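Side-chain contacts in ethylbenzene dehydrogenase alpha-subunit (Aromatoleum aromaticum, PDB 2IVF), which belongs to the molybdopterin oxidoreductase family and carries a molybdenum atom, two guanine dinucleotide pterin cofactors and an iron/sulfur cluster: residues 691-694 with 695-699; 720-723 with 724-728. All blocks are in the same frame, centred on the assembly; numbering follows the deposited sequence.

Contact 1 (691-694 with 695-699); sequences IALI and LKKVG
Two consecutive turns in the middle of helix 687-704 show how an amphipathic alpha-helix pairs its side chains at a spacing of four residues. Leu693 and Lys697 run side by side and point the same way, with Leu693 CD1 4.2 Å from Lys697 CG, so a leucine branch lies along the aliphatic root of a lysine. Lys697 CG stands beside its own backbone N (chi1 -73°), which sets it 3.3 Å from Leu693 O, the oxygen its own amide bonds. A bend at chi2 (-76°) then curls the chain round the leucine methyl, so that Lys697 CE lies about as close to Leu693 CD1 as CG does. On another flank Ile691 CG2 meets Leu695 CD1 at 4.2 Å, a methyl-to-methyl contact, and Ile694 CG2 packs on Val698 CG2 in the same manner.

The backbone holds these pairs in step. Lys697 N donates to Leu693 O over 2.9 Å in a nearly straight bond (168° at the hydrogen), and the amides of Leu695, Lys696 and Val698 reach the carbonyls of Ile691, Ala692 and Ile694 in the same i to i+4 pattern. The ammonium groups are held by salt bridges further on: Lys697 pairs chiefly with Asp164 and also with Glu700, to which Lys696 is bridged as well.

Three helices pack around this one. Ile691 and Leu695 lie against Met206 of helix 197-210 and Phe727 of helix 723-727, while Lys697 and Val698 rest on Ala171 of helix 163-181.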
ATOM      1  N   ILE A 691     -21.908  20.004   2.820  1.00 22.41           N
ATOM      2  CA  ILE A 691     -21.495  21.397   2.674  1.00 22.08           C
ATOM      3  C   ILE A 691     -22.639  22.264   2.239  1.00 21.76           C
ATOM      4  O   ILE A 691     -22.814  23.414   2.708  1.00 22.11           O
ATOM      5  CB  ILE A 691     -20.307  21.531   1.706  1.00 22.39           C
ATOM      6  CG1 ILE A 691     -19.061  20.951   2.380  1.00 22.37           C
ATOM      7  CG2 ILE A 691     -20.091  23.032   1.298  1.00 22.07           C
ATOM      8  CD1 ILE A 691     -17.934  20.508   1.456  1.00 22.03           C
ATOM      9  N   ALA A 692     -23.482  21.729   1.365  1.00 21.32           N
ATOM     10  CA  ALA A 692     -24.667  22.460   0.977  1.00 20.72           C
ATOM     11  C   ALA A 692     -25.508  22.787   2.222  1.00 21.14           C
ATOM     12  O   ALA A 692     -25.986  23.922   2.394  1.00 18.90           O
ATOM     13  CB  ALA A 692     -25.483  21.641  -0.076  1.00 19.77           C
ATOM     14  N   LEU A 693     -25.664  21.792   3.099  1.00 21.43           N
ATOM     15  CA  LEU A 693     -26.478  21.928   4.294  1.00 22.44           C
ATOM     16  C   LEU A 693     -25.874  22.943   5.253  1.00 22.34           C
ATOM     17  O   LEU A 693     -26.586  23.763   5.781  1.00 23.56           O
ATOM     18  CB  LEU A 693     -26.637  20.586   5.007  1.00 22.03           C
ATOM     19  CG  LEU A 693     -27.476  20.560   6.306  1.00 23.40           C
ATOM     20  CD1 LEU A 693     -28.867  21.225   6.140  1.00 22.49           C
ATOM     21  CD2 LEU A 693     -27.599  19.085   6.683  1.00 24.94           C
ATOM     22  N   ILE A 694     -24.560  22.880   5.440  1.00 22.69           N
ATOM     23  CA  ILE A 694     -23.877  23.911   6.232  1.00 22.41           C
ATOM     24  C   ILE A 694     -24.194  25.296   5.678  1.00 22.63           C
ATOM     25  O   ILE A 694     -24.652  26.214   6.412  1.00 21.87           O
ATOM     26  CB  ILE A 694     -22.353  23.705   6.262  1.00 22.76           C
ATOM     27  CG1 ILE A 694     -22.026  22.443   7.060  1.00 23.67           C
ATOM     28  CG2 ILE A 694     -21.686  24.963   6.855  1.00 22.60           C
ATOM     29  CD1 ILE A 694     -20.599  21.936   6.970  1.00 21.46           C
ATOM     30  N   LEU A 695     -24.030  25.461   4.368  1.00 22.75           N
ATOM     31  CA  LEU A 695     -24.327  26.764   3.767  1.00 22.51           C
ATOM     32  C   LEU A 695     -25.806  27.211   3.887  1.00 23.06           C
ATOM     33  O   LEU A 695     -26.070  28.385   4.064  1.00 21.18           O
ATOM     34  CB  LEU A 695     -23.845  26.801   2.307  1.00 22.52           C
ATOM     35  CG  LEU A 695     -22.341  26.713   2.151  1.00 21.94           C
ATOM     36  CD1 LEU A 695     -21.968  26.778   0.670  1.00 21.50           C
ATOM     37  CD2 LEU A 695     -21.638  27.801   2.978  1.00 21.65           C
ATOM     38  N   LYS A 696     -26.763  26.288   3.782  1.00 23.44           N
ATOM     39  CA  LYS A 696     -28.173  26.616   3.976  1.00 23.34           C
ATOM     40  C   LYS A 696     -28.347  27.117   5.398  1.00 22.88           C
ATOM     41  O   LYS A 696     -28.932  28.176   5.644  1.00 22.72           O
ATOM     42  CB  LYS A 696     -29.008  25.351   3.729  1.00 23.88           C
ATOM     43  CG  LYS A 696     -30.536  25.496   3.782  1.00 24.84           C
ATOM     44  CD  LYS A 696     -31.211  24.126   3.665  1.00 26.37           C
ATOM     45  CE  LYS A 696     -32.739  24.152   3.857  1.00 30.85           C
ATOM     46  NZ  LYS A 696     -33.204  24.089   5.322  1.00 35.44           N
ATOM     47  N   LYS A 697     -27.762  26.374   6.337  1.00 23.22           N
ATOM     48  CA  LYS A 697     -27.811  26.735   7.762  1.00 23.51           C
ATOM     49  C   LYS A 697     -27.159  28.062   8.048  1.00 23.13           C
ATOM     50  O   LYS A 697     -27.651  28.806   8.862  1.00 23.09           O
ATOM     51  CB  LYS A 697     -27.143  25.665   8.611  1.00 24.59           C
ATOM     52  CG  LYS A 697     -27.959  24.397   8.717  1.00 26.60           C
ATOM     53  CD  LYS A 697     -29.103  24.567   9.667  1.00 31.38           C
ATOM     54  CE  LYS A 697     -30.040  23.383   9.619  1.00 33.20           C
ATOM     55  NZ  LYS A 697     -31.417  23.768  10.026  1.00 35.39           N
ATOM     56  N   VAL A 698     -26.060  28.365   7.377  1.00 22.77           N
ATOM     57  CA  VAL A 698     -25.448  29.676   7.503  1.00 22.19           C
ATOM     58  C   VAL A 698     -26.462  30.767   7.142  1.00 22.65           C
ATOM     59  O   VAL A 698     -26.644  31.724   7.897  1.00 22.44           O
ATOM     60  CB  VAL A 698     -24.180  29.782   6.652  1.00 22.21           C
ATOM     61  CG1 VAL A 698     -23.754  31.174   6.484  1.00 19.23           C
ATOM     62  CG2 VAL A 698     -23.066  28.937   7.268  1.00 21.72           C
ATOM     63  N   GLY A 699     -27.129  30.593   6.007  1.00 22.50           N
ATOM     64  CA  GLY A 699     -28.182  31.490   5.588  1.00 22.66           C
ATOM     65  C   GLY A 699     -29.321  31.567   6.594  1.00 22.87           C
ATOM     66  O   GLY A 699     -29.729  32.654   6.984  1.00 21.42           O
TER

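Contact 2 (720-723 with 724-728); sequences YDEL and YKKFT
Glu722 lays its aliphatic part along Lys726, the two chains side by side and pointing the same way, with Glu722 CG 3.7 Å from Lys726 CD. A chi1 of 70° sets Glu722 CG between the backbone N and the carbonyl carbon, and from there the extended chain runs alongside the lysine. Lys725 comes to the same glutamate from the neighbouring position: its CE lies 3.8 Å from Glu722 CB. The contact is between methylenes. The carboxylate and the ammonium groups stay apart, Glu722 OE1 and Lys725 NZ being 4.8 Å from each other, a separation at which attraction is probably felt without a salt bridge.

This is the opening of the short helix 723-727, entered from strand 717-719. Lys726 N donates to Glu722 O, and Phe727 N to Leu723 O at 2.9 Å, the latter from a position tilted 25° out of the carbonyl plane. In the turn before, waters stand in for the i to i+4 hydrogen bonds, beside a weak direct bond from Leu723 N to Tyr720 O: one molecule donates to Tyr720 O and accepts from Tyr724 N, and a second links Asp721 O to Lys725 N, so each spans residues four apart.

Further along, Tyr724 O takes two donors from opposite faces of its plane, Thr728 N and Thr728 OG1, the hydroxyl at 3.0 Å. The same threonine places CG2 3.7 Å above the Tyr724 ring plane, offset toward the rim. Arg205 of helix 197-210 hydrogen-bonds the carbonyls of Lys726 and Phe727.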
ATOM      1  N   TYR A 720     -25.132  36.526   3.386  1.00 30.16           N
ATOM      2  CA  TYR A 720     -25.235  35.178   3.936  1.00 29.42           C
ATOM      3  C   TYR A 720     -26.326  34.382   3.219  1.00 29.03           C
ATOM      4  O   TYR A 720     -26.183  33.168   3.013  1.00 28.11           O
ATOM      5  CB  TYR A 720     -25.625  35.187   5.401  1.00 28.79           C
ATOM      6  CG  TYR A 720     -24.586  35.696   6.348  1.00 28.91           C
ATOM      7  CD1 TYR A 720     -23.494  34.922   6.672  1.00 26.47           C
ATOM      8  CD2 TYR A 720     -24.733  36.923   6.965  1.00 25.42           C
ATOM      9  CE1 TYR A 720     -22.531  35.370   7.549  1.00 27.24           C
ATOM     10  CE2 TYR A 720     -23.785  37.383   7.875  1.00 27.23           C
ATOM     11  CZ  TYR A 720     -22.685  36.606   8.156  1.00 28.51           C
ATOM     12  OH  TYR A 720     -21.730  37.042   9.047  1.00 30.61           O
ATOM     13  N   ASP A 721     -27.422  35.059   2.878  1.00 28.15           N
ATOM     14  CA  ASP A 721     -28.591  34.362   2.363  1.00 28.07           C
ATOM     15  C   ASP A 721     -28.460  33.887   0.925  1.00 27.68           C
ATOM     16  O   ASP A 721     -29.368  33.220   0.426  1.00 28.25           O
ATOM     17  CB  ASP A 721     -29.870  35.186   2.527  1.00 28.59           C
ATOM     18  CG  ASP A 721     -29.916  36.414   1.639  1.00 30.01           C
ATOM     19  OD1 ASP A 721     -28.982  36.634   0.828  1.00 31.78           O
ATOM     20  OD2 ASP A 721     -30.901  37.174   1.786  1.00 33.54           O
ATOM     21  N   GLU A 722     -27.374  34.234   0.247  1.00 26.36           N
ATOM     22  CA  GLU A 722     -27.208  33.766  -1.122  1.00 26.66           C
ATOM     23  C   GLU A 722     -26.151  32.690  -1.255  1.00 24.87           C
ATOM     24  O   GLU A 722     -25.972  32.132  -2.329  1.00 25.37           O
ATOM     25  CB  GLU A 722     -26.985  34.928  -2.085  1.00 27.11           C
ATOM     26  CG  GLU A 722     -25.686  35.650  -1.975  1.00 29.17           C
ATOM     27  CD  GLU A 722     -25.748  37.076  -2.571  1.00 29.39           C
ATOM     28  OE1 GLU A 722     -26.794  37.464  -3.127  1.00 27.72           O
ATOM     29  OE2 GLU A 722     -24.717  37.784  -2.449  1.00 36.91           O
ATOM     30  N   LEU A 723     -25.500  32.345  -0.149  1.00 24.16           N
ATOM     31  CA  LEU A 723     -24.452  31.350  -0.187  1.00 23.20           C
ATOM     32  C   LEU A 723     -24.953  30.004  -0.706  1.00 23.01           C
ATOM     33  O   LEU A 723     -24.263  29.371  -1.519  1.00 21.37           O
ATOM     34  CB  LEU A 723     -23.793  31.131   1.188  1.00 22.77           C
ATOM     35  CG  LEU A 723     -22.958  32.319   1.650  1.00 21.82           C
ATOM     36  CD1 LEU A 723     -22.578  32.159   3.142  1.00 21.49           C
ATOM     37  CD2 LEU A 723     -21.735  32.477   0.762  1.00 19.77           C
ATOM     38  N   TYR A 724     -26.113  29.578  -0.208  1.00 22.66           N
ATOM     39  CA  TYR A 724     -26.645  28.269  -0.534  1.00 22.94           C
ATOM     40  C   TYR A 724     -27.095  28.207  -1.964  1.00 22.57           C
ATOM     41  O   TYR A 724     -26.791  27.215  -2.661  1.00 21.70           O
ATOM     42  CB  TYR A 724     -27.784  27.886   0.403  1.00 23.23           C
ATOM     43  CG  TYR A 724     -28.476  26.592   0.031  1.00 23.15           C
ATOM     44  CD1 TYR A 724     -27.924  25.350   0.351  1.00 22.90           C
ATOM     45  CD2 TYR A 724     -29.706  26.610  -0.594  1.00 25.32           C
ATOM     46  CE1 TYR A 724     -28.582  24.186   0.038  1.00 23.33           C
ATOM     47  CE2 TYR A 724     -30.354  25.430  -0.924  1.00 25.75           C
ATOM     48  CZ  TYR A 724     -29.783  24.235  -0.603  1.00 23.26           C
ATOM     49  OH  TYR A 724     -30.464  23.101  -0.950  1.00 24.40           O
ATOM     50  N   LYS A 725     -27.802  29.240  -2.419  1.00 22.73           N
ATOM     51  CA  LYS A 725     -28.245  29.267  -3.820  1.00 24.08           C
ATOM     52  C   LYS A 725     -27.038  29.273  -4.767  1.00 23.70           C
ATOM     53  O   LYS A 725     -27.031  28.549  -5.762  1.00 23.74           O
ATOM     54  CB  LYS A 725     -29.271  30.391  -4.114  1.00 25.22           C
ATOM     55  CG  LYS A 725     -28.751  31.756  -4.589  1.00 28.03           C
ATOM     56  CD  LYS A 725     -29.940  32.726  -4.810  1.00 27.82           C
ATOM     57  CE  LYS A 725     -29.497  34.253  -4.888  1.00 30.35           C
ATOM     58  NZ  LYS A 725     -30.622  35.287  -5.077  1.00 32.26           N
ATOM     59  N   LYS A 726     -25.994  30.033  -4.426  1.00 23.36           N
ATOM     60  CA  LYS A 726     -24.811  30.092  -5.255  1.00 23.45           C
ATOM     61  C   LYS A 726     -24.109  28.755  -5.279  1.00 22.91           C
ATOM     62  O   LYS A 726     -23.799  28.257  -6.344  1.00 23.02           O
ATOM     63  CB  LYS A 726     -23.887  31.216  -4.797  1.00 23.58           C
ATOM     64  CG  LYS A 726     -24.395  32.560  -5.288  1.00 24.57           C
ATOM     65  CD  LYS A 726     -23.846  33.706  -4.530  1.00 26.80           C
ATOM     66  CE  LYS A 726     -22.394  33.960  -4.814  1.00 31.66           C
ATOM     67  NZ  LYS A 726     -22.105  34.151  -6.255  1.00 34.77           N
ATOM     68  N   PHE A 727     -23.899  28.158  -4.113  1.00 21.69           N
ATOM     69  CA  PHE A 727     -23.241  26.876  -4.021  1.00 22.14           C
ATOM     70  C   PHE A 727     -23.932  25.832  -4.878  1.00 21.33           C
ATOM     71  O   PHE A 727     -23.277  25.071  -5.559  1.00 23.00           O
ATOM     72  CB  PHE A 727     -23.189  26.394  -2.577  1.00 22.23           C
ATOM     73  CG  PHE A 727     -22.422  25.169  -2.408  1.00 22.65           C
ATOM     74  CD1 PHE A 727     -21.033  25.218  -2.328  1.00 23.08           C
ATOM     75  CD2 PHE A 727     -23.053  23.941  -2.379  1.00 24.00           C
ATOM     76  CE1 PHE A 727     -20.301  24.065  -2.218  1.00 23.08           C
ATOM     77  CE2 PHE A 727     -22.323  22.779  -2.252  1.00 23.49           C
ATOM     78  CZ  PHE A 727     -20.933  22.844  -2.188  1.00 21.61           C
ATOM     79  N   THR A 728     -25.243  25.748  -4.791  1.00 21.33           N
ATOM     80  CA  THR A 728     -25.975  24.696  -5.480  1.00 22.18           C
ATOM     81  C   THR A 728     -26.384  25.086  -6.916  1.00 23.52           C
ATOM     82  O   THR A 728     -27.148  24.326  -7.585  1.00 23.81           O
ATOM     83  CB  THR A 728     -27.264  24.317  -4.677  1.00 21.92           C
ATOM     84  OG1 THR A 728     -28.147  25.432  -4.639  1.00 20.67           O
ATOM     85  CG2 THR A 728     -26.975  23.835  -3.251  1.00 21.13           C
TER
HETATM   86  O   HOH W   1     -26.990  30.826   2.282  1.00 28.50           O
HETATM   87  O   HOH W   2     -29.440  30.771  -0.688  1.00 21.60           O

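Contact 1 closes before contact 2 opens, and their centres lie 8 Å apart on the same side of the chain's centre, about 31 and 32 Å from it. The chain leaves helix 687-704, passes through strands 709-711 and 717-719, and returns as helix 723-727 to pack against the helix it left. Tyr724 CD1 lies 3.5 Å from Lys696 CB, and Phe727 CZ lies 3.6 Å from Ile691 CG2. Helices 197-210 and 163-181 each touch side chains of both contacts. The side chains of Ile691 and Phe727 stay about 9 and 13 Å from the bound phosphoric acid 4-(2-amino-4-oxo-3,4,5,6,-tetrahydro-pteridin-6-yl)-2-hydroxy-3,4-dimercapto-but-3-en-yl ester guanylate ester, so neither touches it.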